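Local coordinates for ABC transporter, substrate-binding protein (Clostridium perfringens, PDB 4EDP), which probably binds a solute outside the membrane and delivers it to an ABC transporter for uptake into the cell, at residues Leu92-Ala97 against Ile330-Val335; Ser118-Lys123 against Gly133-Leu138; Thr175-Ala180 against Tyr261-Thr266. All blocks are in the same frame, centred on the assembly; numbering follows the deposited sequence.

Interaction 1 (Leu92-Ala97 against Ile330-Val335); sequences LAESFA and IDFKFV. With ACT (acetate ion), chain G.
Ser95 and Phe332 mark the closest backbone approach, with CA atoms 5.8 Å apart, where two helices begin. Residues 92-97 pass from strand 89-93 through the N-cap Ala93 into helix 94-103; Ile330-Val335 enter the C-terminal helix 332-350 behind the N-cap Asp331, whose OD1 takes Phe334 N. The contact thus joins a sheet strand's following helix to the last helix of what is probably a two-lobed solute-binding fold, and Ile330 also packs on helix 178-189. No direct hydrogen bond joins the segments; the Phe332 ring carries the direct contact. Ser95 CA rests 3.9 Å above one ring face, toward the rim, and Ile330 CG2 occupies the opposite face. Glu94 reaches obliquely across the ring, its CG anti to the backbone N (chi1 -173°) and the chain extended, which brings OE1 to 3.7 Å from Phe332 CD2 with the carboxylate plane turned 59° from the ring. Two waters bridge the carboxylate to the other backbone. One donates to Glu94 OE1 (2.5 Å) and Ile330 O; the other donates to Glu94 OE2 and Ile330 O while accepting from Phe332 N (2.9 Å). Glu94 thus reaches the positive end of helix 332-350 through water, which probably favours its carboxylate form.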
loop_
_atom_site.group_PDB
_atom_site.type_symbol
_atom_site.label_atom_id
_atom_site.label_comp_id
_atom_site.label_asym_id
_atom_site.label_seq_id
_atom_site.Cartn_x
_atom_site.Cartn_y
_atom_site.Cartn_z
ATOM N N LEU A 92 7.510 5.184 5.452
ATOM C CA LEU A 92 6.919 3.925 5.917
ATOM C C LEU A 92 5.618 3.628 5.193
ATOM O O LEU A 92 4.971 4.523 4.635
ATOM C CB LEU A 92 6.563 3.982 7.423
ATOM C CG LEU A 92 7.677 4.090 8.482
ATOM C CD1 LEU A 92 7.118 4.517 9.850
ATOM C CD2 LEU A 92 8.430 2.769 8.556
ATOM N N ALA A 93 5.247 2.353 5.189
ATOM C CA ALA A 93 3.934 1.958 4.722
ATOM C C ALA A 93 2.980 2.607 5.742
ATOM O O ALA A 93 3.308 2.721 6.930
ATOM C CB ALA A 93 3.782 0.439 4.727
ATOM N N GLU A 94 1.810 3.046 5.296
ATOM C CA GLU A 94 0.881 3.734 6.200
ATOM C C GLU A 94 0.582 2.953 7.498
ATOM O O GLU A 94 0.480 3.560 8.577
ATOM C CB GLU A 94 -0.433 4.069 5.474
ATOM C CG GLU A 94 -1.332 4.932 6.334
ATOM C CD GLU A 94 -2.703 5.197 5.761
ATOM O OE1 GLU A 94 -3.067 4.586 4.733
ATOM O OE2 GLU A 94 -3.423 6.010 6.385
ATOM N N SER A 95 0.435 1.627 7.405
ATOM C CA SER A 95 0.123 0.803 8.593
ATOM C C SER A 95 1.168 0.998 9.687
ATOM O O SER A 95 0.828 1.052 10.868
ATOM C CB SER A 95 0.014 -0.684 8.253
ATOM O OG SER A 95 1.257 -1.208 7.834
ATOM N N PHE A 96 2.431 1.098 9.288
ATOM C CA PHE A 96 3.529 1.319 10.219
ATOM C C PHE A 96 3.607 2.786 10.610
ATOM O O PHE A 96 3.875 3.100 11.772
ATOM C CB PHE A 96 4.868 0.869 9.614
ATOM C CG PHE A 96 5.003 -0.618 9.503
ATOM C CD1 PHE A 96 5.519 -1.355 10.557
ATOM C CD2 PHE A 96 4.619 -1.284 8.359
ATOM C CE1 PHE A 96 5.645 -2.730 10.468
ATOM C CE2 PHE A 96 4.737 -2.649 8.274
ATOM C CZ PHE A 96 5.253 -3.374 9.328
ATOM N N ALA A 97 3.352 3.689 9.663
ATOM C CA ALA A 97 3.389 5.112 9.983
ATOM C C ALA A 97 2.399 5.421 11.102
ATOM O O ALA A 97 2.718 6.190 12.009
ATOM C CB ALA A 97 3.110 5.982 8.757
ATOM N N ILE A 330 -8.459 2.421 3.664
ATOM C CA ILE A 330 -8.570 1.809 4.988
ATOM C C ILE A 330 -8.163 2.770 6.098
ATOM O O ILE A 330 -7.215 3.526 5.944
ATOM C CB ILE A 330 -7.732 0.532 5.050
ATOM C CG1 ILE A 330 -8.349 -0.520 4.104
ATOM C CG2 ILE A 330 -7.675 -0.036 6.465
ATOM C CD1 ILE A 330 -7.579 -1.795 4.054
ATOM N N ASP A 331 -8.908 2.762 7.204
ATOM C CA ASP A 331 -8.573 3.597 8.355
ATOM C C ASP A 331 -7.639 2.796 9.248
ATOM O O ASP A 331 -8.091 1.937 10.023
ATOM C CB ASP A 331 -9.845 3.966 9.123
ATOM C CG ASP A 331 -9.571 4.763 10.393
ATOM O OD1 ASP A 331 -8.394 4.928 10.789
ATOM O OD2 ASP A 331 -10.558 5.213 11.022
ATOM N N PHE A 332 -6.339 3.045 9.129
ATOM C CA PHE A 332 -5.371 2.294 9.936
ATOM C C PHE A 332 -5.341 2.625 11.423
ATOM O O PHE A 332 -4.841 1.836 12.235
ATOM C CB PHE A 332 -3.996 2.289 9.287
ATOM C CG PHE A 332 -3.906 1.318 8.185
ATOM C CD1 PHE A 332 -3.696 -0.025 8.460
ATOM C CD2 PHE A 332 -4.089 1.710 6.878
ATOM C CE1 PHE A 332 -3.636 -0.940 7.448
ATOM C CE2 PHE A 332 -4.036 0.806 5.873
ATOM C CZ PHE A 332 -3.814 -0.526 6.151
ATOM N N LYS A 333 -5.889 3.772 11.802
ATOM C CA LYS A 333 -5.986 4.084 13.208
ATOM C C LYS A 333 -6.924 3.024 13.804
ATOM O O LYS A 333 -6.633 2.414 14.846
ATOM C CB LYS A 333 -6.539 5.488 13.445
ATOM C CG LYS A 333 -6.506 5.893 14.915
ATOM C CD LYS A 333 -6.913 7.336 15.169
ATOM C CE LYS A 333 -6.781 7.633 16.660
ATOM N NZ LYS A 333 -7.030 9.056 17.020
ATOM N N PHE A 334 -8.050 2.794 13.135
ATOM C CA PHE A 334 -8.998 1.795 13.606
ATOM C C PHE A 334 -8.472 0.366 13.459
ATOM O O PHE A 334 -8.490 -0.402 14.418
ATOM C CB PHE A 334 -10.360 1.895 12.914
ATOM C CG PHE A 334 -11.305 0.805 13.332
ATOM C CD1 PHE A 334 -11.989 0.894 14.527
ATOM C CD2 PHE A 334 -11.421 -0.353 12.579
ATOM C CE1 PHE A 334 -12.823 -0.146 14.941
ATOM C CE2 PHE A 334 -12.245 -1.394 12.988
ATOM C CZ PHE A 334 -12.941 -1.291 14.158
ATOM N N VAL A 335 -7.977 0.025 12.277
ATOM C CA VAL A 335 -7.503 -1.327 11.999
ATOM C C VAL A 335 -6.372 -1.749 12.938
ATOM O O VAL A 335 -6.386 -2.862 13.473
ATOM C CB VAL A 335 -7.137 -1.504 10.505
ATOM C CG1 VAL A 335 -6.332 -2.791 10.278
ATOM C CG2 VAL A 335 -8.435 -1.485 9.626
HETATM C C ACT G . -12.331 1.469 7.603
HETATM O O ACT G . -11.204 1.072 7.334
HETATM O OXT ACT G . -12.536 2.693 7.417
HETATM C CH3 ACT G . -13.391 0.513 8.067
HETATM O O HOH W 1 -5.516 4.633 4.052
HETATM O O HOH W 2 -5.579 5.296 7.536
#

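Interaction 2 (Ser118-Lys123 against Gly133-Leu138); sequences SEMNEK and GPAYTL
Met120 reaches from the loop ahead of helix 125-130 onto Pro134 and Ala135, where the chain enters strand 135-145 of the central mixed sheet; this loop-helix-strand passage belongs to the periplasmic-binding-protein fold. The contact is largely apolar and buried, with no hydrogen bond between the segments. Met120 carries its CG anti to the carbonyl carbon (chi1 -71°), continues extended through chi2, then bends at chi3 (71°) to lay its methyl end against the other segment. Crossing the proline at about a right angle, it sets CE 4.0 Å from Pro134 CB. The same methyl lies 4.4 Å from Ala135 CB and 3.4 Å from Ala135 O, a carbonyl oxygen buried here without a polar partner in the model. Lys125, Thr127 and Val128 of helix 125-130 also touch the Met120 side chain, so the methionine is packed between that helix and the start of the strand. One residue on, Asn121 has CG set between its backbone N and carbonyl carbon (chi1 64°), which directs OD1 to the backbone N of Ala124 and turns the NH2 to the strand. There it crosses Leu138 obliquely, Asn121 ND2 lying 3.7 Å from the methyl carbon Leu138 CD2.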
loop_
_atom_site.group_PDB
_atom_site.type_symbol
_atom_site.label_atom_id
_atom_site.label_comp_id
_atom_site.label_asym_id
_atom_site.label_seq_id
_atom_site.Cartn_x
_atom_site.Cartn_y
_atom_site.Cartn_z
ATOM N N SER A 118 -1.915 20.163 -2.262
ATOM C CA SER A 118 -3.164 20.571 -2.925
ATOM C C SER A 118 -3.386 19.784 -4.211
ATOM O O SER A 118 -4.520 19.683 -4.696
ATOM C CB SER A 118 -3.188 22.073 -3.243
ATOM O OG SER A 118 -2.300 22.422 -4.314
ATOM N N GLU A 119 -2.316 19.212 -4.751
ATOM C CA GLU A 119 -2.400 18.472 -6.008
ATOM C C GLU A 119 -2.657 16.969 -5.837
ATOM O O GLU A 119 -2.794 16.248 -6.817
ATOM C CB GLU A 119 -1.129 18.744 -6.835
ATOM C CG GLU A 119 -1.007 20.208 -7.228
ATOM C CD GLU A 119 0.286 20.574 -7.950
ATOM O OE1 GLU A 119 1.108 19.701 -8.307
ATOM O OE2 GLU A 119 0.481 21.781 -8.151
ATOM N N MET A 120 -2.768 16.503 -4.600
ATOM C CA MET A 120 -3.014 15.095 -4.327
ATOM C C MET A 120 -4.413 14.706 -4.783
ATOM O O MET A 120 -5.332 15.537 -4.764
ATOM C CB MET A 120 -2.829 14.809 -2.828
ATOM C CG MET A 120 -1.338 14.884 -2.396
ATOM S SD MET A 120 -1.018 14.889 -0.615
ATOM C CE MET A 120 -1.443 13.188 -0.179
ATOM N N ASN A 121 -4.580 13.461 -5.220
ATOM C CA ASN A 121 -5.901 13.006 -5.643
ATOM C C ASN A 121 -6.764 12.886 -4.381
ATOM O O ASN A 121 -6.230 12.831 -3.279
ATOM C CB ASN A 121 -5.821 11.727 -6.486
ATOM C CG ASN A 121 -5.276 10.542 -5.732
ATOM O OD1 ASN A 121 -5.798 10.160 -4.681
ATOM N ND2 ASN A 121 -4.277 9.881 -6.324
ATOM N N GLU A 122 -8.085 12.871 -4.547
ATOM C CA GLU A 122 -9.000 12.848 -3.414
ATOM C C GLU A 122 -8.778 11.685 -2.450
ATOM O O GLU A 122 -8.909 11.862 -1.241
ATOM C CB GLU A 122 -10.442 12.820 -3.898
ATOM C CG GLU A 122 -11.432 12.914 -2.751
ATOM C CD GLU A 122 -12.858 12.703 -3.172
ATOM O OE1 GLU A 122 -13.154 12.896 -4.363
ATOM O OE2 GLU A 122 -13.688 12.351 -2.293
ATOM N N LYS A 123 -8.459 10.496 -2.958
ATOM C CA LYS A 123 -8.207 9.364 -2.062
ATOM C C LYS A 123 -6.950 9.567 -1.197
ATOM O O LYS A 123 -6.973 9.310 0.018
ATOM C CB LYS A 123 -8.103 8.048 -2.832
ATOM C CG LYS A 123 -9.297 7.732 -3.675
ATOM C CD LYS A 123 -10.566 7.638 -2.899
ATOM C CE LYS A 123 -11.724 7.435 -3.855
ATOM N NZ LYS A 123 -13.004 7.436 -3.141
ATOM N N GLY A 133 1.978 12.629 8.319
ATOM C CA GLY A 133 2.636 12.509 7.043
ATOM C C GLY A 133 1.745 12.148 5.879
ATOM O O GLY A 133 0.909 11.274 5.997
ATOM N N PRO A 134 1.942 12.807 4.733
ATOM C CA PRO A 134 1.082 12.503 3.589
ATOM C C PRO A 134 1.543 11.299 2.780
ATOM O O PRO A 134 2.735 10.929 2.818
ATOM C CB PRO A 134 1.235 13.751 2.709
ATOM C CG PRO A 134 2.625 14.219 2.974
ATOM C CD PRO A 134 2.913 13.867 4.427
ATOM N N ALA A 135 0.608 10.681 2.064
ATOM C CA ALA A 135 0.980 9.622 1.121
ATOM C C ALA A 135 1.771 10.267 -0.002
ATOM O O ALA A 135 1.389 11.327 -0.464
ATOM C CB ALA A 135 -0.253 8.975 0.503
ATOM N N TYR A 136 2.847 9.620 -0.455
ATOM C CA TYR A 136 3.611 10.101 -1.615
ATOM C C TYR A 136 3.439 9.115 -2.797
ATOM O O TYR A 136 3.853 9.405 -3.931
ATOM C CB TYR A 136 5.119 10.285 -1.299
ATOM C CG TYR A 136 5.811 8.986 -1.012
ATOM C CD1 TYR A 136 5.774 8.427 0.259
ATOM C CD2 TYR A 136 6.432 8.265 -2.028
ATOM C CE1 TYR A 136 6.359 7.207 0.521
ATOM C CE2 TYR A 136 7.037 7.046 -1.770
ATOM C CZ TYR A 136 6.993 6.524 -0.498
ATOM O OH TYR A 136 7.570 5.296 -0.238
ATOM N N THR A 137 2.891 7.927 -2.525
ATOM C CA THR A 137 2.630 6.937 -3.550
ATOM C C THR A 137 1.484 6.069 -3.063
ATOM O O THR A 137 1.130 6.084 -1.862
ATOM C CB THR A 137 3.870 6.055 -3.860
ATOM O OG1 THR A 137 3.654 5.295 -5.051
ATOM C CG2 THR A 137 4.173 5.086 -2.679
ATOM N N LEU A 138 0.914 5.301 -3.983
ATOM C CA LEU A 138 -0.190 4.401 -3.679
ATOM C C LEU A 138 -0.051 3.124 -4.486
ATOM O O LEU A 138 0.705 3.071 -5.454
ATOM C CB LEU A 138 -1.539 5.081 -3.979
ATOM C CG LEU A 138 -1.853 5.451 -5.439
ATOM C CD1 LEU A 138 -2.300 4.235 -6.276
ATOM C CD2 LEU A 138 -2.965 6.509 -5.494
#

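Interaction 3 (Thr175-Ala180 against Tyr261-Thr266); sequences TTNGPA and YLNFNT
Asn263, on strand 262-269, points its side chain at the turn that precedes helix 178-189 and meets Thr176 and Asn177 there. The turn is type I, from Thr175 to Gly178, closed by a hydrogen bond from Gly178 N to Thr175 O. From its base outward, the Asn263 side chain passes the methyl of Thr176: CB is 4.0 Å from Thr176 CG2, and CG comes closer, 3.5 Å from the same methyl carbon. The two amide heteroatoms flank this point evenly, Asn263 OD1 and ND2 each lying 3.6 Å from Thr176 CG2, so the methyl sits over a face of the amide. With CG placed between the backbone N and the carbonyl carbon (chi1 64°), the amide divides its two ends between different partners. OD1 accepts from Asn139 ND2 on strand 135-145. ND2 faces the turn, 3.3 Å from Asn177 OD1, with the two amide planes 59° apart. A water accepts from Asn263 ND2 (3.0 Å), donates to Asn177 OD1 (2.6 Å) and gives a weaker bond to Tyr261 O. OD1 is held by Asn139 and ND2 by the water, which together restrain the amide's rotation. Just before the strand, Tyr261 CB lies 3.9 Å from Ala180 CB, in the first turn of helix 178-189. The tyrosine ring continues along that helix, touching Glu183 and Ile184, and its hydroxyl bonds Glu187. This is plain packing of the N-terminal end of helix 178-189 on a strand of the central mixed sheet in a solute-binding-protein fold; backbone bonds tie the same strand to strand 135-145 and, at Phe264, to Glu94 at the start of helix 94-103.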
loop_
_atom_site.group_PDB
_atom_site.type_symbol
_atom_site.label_atom_id
_atom_site.label_comp_id
_atom_site.label_asym_id
_atom_site.label_seq_id
_atom_site.Cartn_x
_atom_site.Cartn_y
_atom_site.Cartn_z
ATOM N N THR A 175 0.204 -9.418 5.651
ATOM C CA THR A 175 0.727 -8.753 4.456
ATOM C C THR A 175 0.039 -7.415 4.273
ATOM O O THR A 175 -0.964 -7.121 4.928
ATOM C CB THR A 175 0.452 -9.572 3.178
ATOM O OG1 THR A 175 -0.959 -9.600 2.926
ATOM C CG2 THR A 175 1.010 -11.010 3.303
ATOM N N THR A 176 0.569 -6.613 3.365
ATOM C CA THR A 176 -0.001 -5.292 3.098
ATOM C C THR A 176 -1.497 -5.290 2.889
ATOM O O THR A 176 -2.205 -4.434 3.429
ATOM C CB THR A 176 0.648 -4.688 1.855
ATOM O OG1 THR A 176 2.054 -4.623 2.077
ATOM C CG2 THR A 176 0.084 -3.283 1.566
ATOM N N ASN A 177 -1.981 -6.271 2.142
ATOM C CA ASN A 177 -3.397 -6.364 1.792
ATOM C C ASN A 177 -4.266 -7.253 2.636
ATOM O O ASN A 177 -5.419 -7.512 2.293
ATOM C CB ASN A 177 -3.489 -6.680 0.304
ATOM C CG ASN A 177 -2.951 -5.538 -0.519
ATOM O OD1 ASN A 177 -3.451 -4.424 -0.413
ATOM N ND2 ASN A 177 -1.891 -5.777 -1.274
ATOM N N GLY A 178 -3.748 -7.663 3.793
ATOM C CA GLY A 178 -4.537 -8.476 4.723
ATOM C C GLY A 178 -5.773 -7.737 5.213
ATOM O O GLY A 178 -6.878 -8.272 5.166
ATOM N N PRO A 179 -5.602 -6.496 5.691
ATOM C CA PRO A 179 -6.762 -5.723 6.143
ATOM C C PRO A 179 -7.809 -5.554 5.053
ATOM O O PRO A 179 -9.003 -5.666 5.319
ATOM C CB PRO A 179 -6.144 -4.387 6.554
ATOM C CG PRO A 179 -4.791 -4.785 7.070
ATOM C CD PRO A 179 -4.335 -5.894 6.155
ATOM N N ALA A 180 -7.369 -5.293 3.824
ATOM C CA ALA A 180 -8.291 -5.167 2.709
ATOM C C ALA A 180 -9.115 -6.443 2.535
ATOM O O ALA A 180 -10.312 -6.372 2.275
ATOM C CB ALA A 180 -7.528 -4.834 1.394
ATOM N N TYR A 261 -9.280 -1.523 -3.399
ATOM C CA TYR A 261 -8.756 -0.998 -2.145
ATOM C C TYR A 261 -7.338 -0.505 -2.383
ATOM O O TYR A 261 -6.535 -1.168 -3.045
ATOM C CB TYR A 261 -8.730 -2.069 -1.044
ATOM C CG TYR A 261 -10.095 -2.362 -0.483
ATOM C CD1 TYR A 261 -10.988 -3.172 -1.165
ATOM C CD2 TYR A 261 -10.486 -1.834 0.742
ATOM C CE1 TYR A 261 -12.251 -3.431 -0.656
ATOM C CE2 TYR A 261 -11.751 -2.088 1.264
ATOM C CZ TYR A 261 -12.618 -2.888 0.567
ATOM O OH TYR A 261 -13.866 -3.156 1.057
ATOM N N LEU A 262 -7.052 0.693 -1.883
ATOM C CA LEU A 262 -5.732 1.264 -2.008
ATOM C C LEU A 262 -4.941 1.118 -0.726
ATOM O O LEU A 262 -5.511 0.938 0.359
ATOM C CB LEU A 262 -5.828 2.774 -2.265
ATOM C CG LEU A 262 -6.702 3.236 -3.424
ATOM C CD1 LEU A 262 -6.693 4.773 -3.525
ATOM C CD2 LEU A 262 -6.258 2.567 -4.708
ATOM N N ASN A 263 -3.622 1.154 -0.867
ATOM C CA ASN A 263 -2.723 1.252 0.284
ATOM C C ASN A 263 -1.708 2.345 -0.100
ATOM O O ASN A 263 -1.478 2.589 -1.291
ATOM C CB ASN A 263 -2.088 -0.059 0.721
ATOM C CG ASN A 263 -1.188 -0.658 -0.307
ATOM O OD1 ASN A 263 -0.001 -0.308 -0.402
ATOM N ND2 ASN A 263 -1.714 -1.636 -1.041
ATOM N N PHE A 264 -1.167 3.020 0.904
ATOM C CA PHE A 264 -0.230 4.127 0.695
ATOM C C PHE A 264 1.070 3.955 1.462
ATOM O O PHE A 264 1.108 3.253 2.472
ATOM C CB PHE A 264 -0.848 5.426 1.264
ATOM C CG PHE A 264 -2.217 5.778 0.698
ATOM C CD1 PHE A 264 -2.347 6.238 -0.595
ATOM C CD2 PHE A 264 -3.350 5.672 1.469
ATOM C CE1 PHE A 264 -3.589 6.558 -1.131
ATOM C CE2 PHE A 264 -4.592 5.998 0.934
ATOM C CZ PHE A 264 -4.709 6.424 -0.368
ATOM N N ASN A 265 2.122 4.622 0.985
ATOM C CA ASN A 265 3.359 4.766 1.728
ATOM C C ASN A 265 3.374 6.269 1.998
ATOM O O ASN A 265 2.988 7.063 1.138
ATOM C CB ASN A 265 4.603 4.329 0.957
ATOM C CG ASN A 265 4.613 2.838 0.678
ATOM O OD1 ASN A 265 3.975 2.055 1.394
ATOM N ND2 ASN A 265 5.356 2.437 -0.333
ATOM N N THR A 266 3.823 6.668 3.179
ATOM C CA THR A 266 3.814 8.062 3.561
ATOM C C THR A 266 5.170 8.551 4.038
ATOM O O THR A 266 6.060 7.754 4.311
ATOM C CB THR A 266 2.823 8.284 4.736
ATOM O OG1 THR A 266 3.312 7.647 5.922
ATOM C CG2 THR A 266 1.416 7.764 4.401
HETATM O O HOH W 3 -4.694 -2.261 -1.107
#

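Strand 262-269 is the common element. Its segment in interaction 3 is probably hydrogen-bonded on one edge to interaction 1, where Leu92 O lies 2.8 Å from Thr266 N and Glu94 N 2.9 Å from Phe264 O, and on the other to interaction 2, with Tyr136 N 3.0 Å from Asn265 O. The centres of interactions 1 and 3 are 8 Å apart, and that of interaction 2 lies 14 Å from each. Interactions 1 and 2 do not touch. Along the chain, interaction 1 closes a loop containing both others. Solute-binding proteins of this family bind in the cleft between two lobes; the acetate at Asp331 N, probably from the crystallisation liquor, does not mark that site.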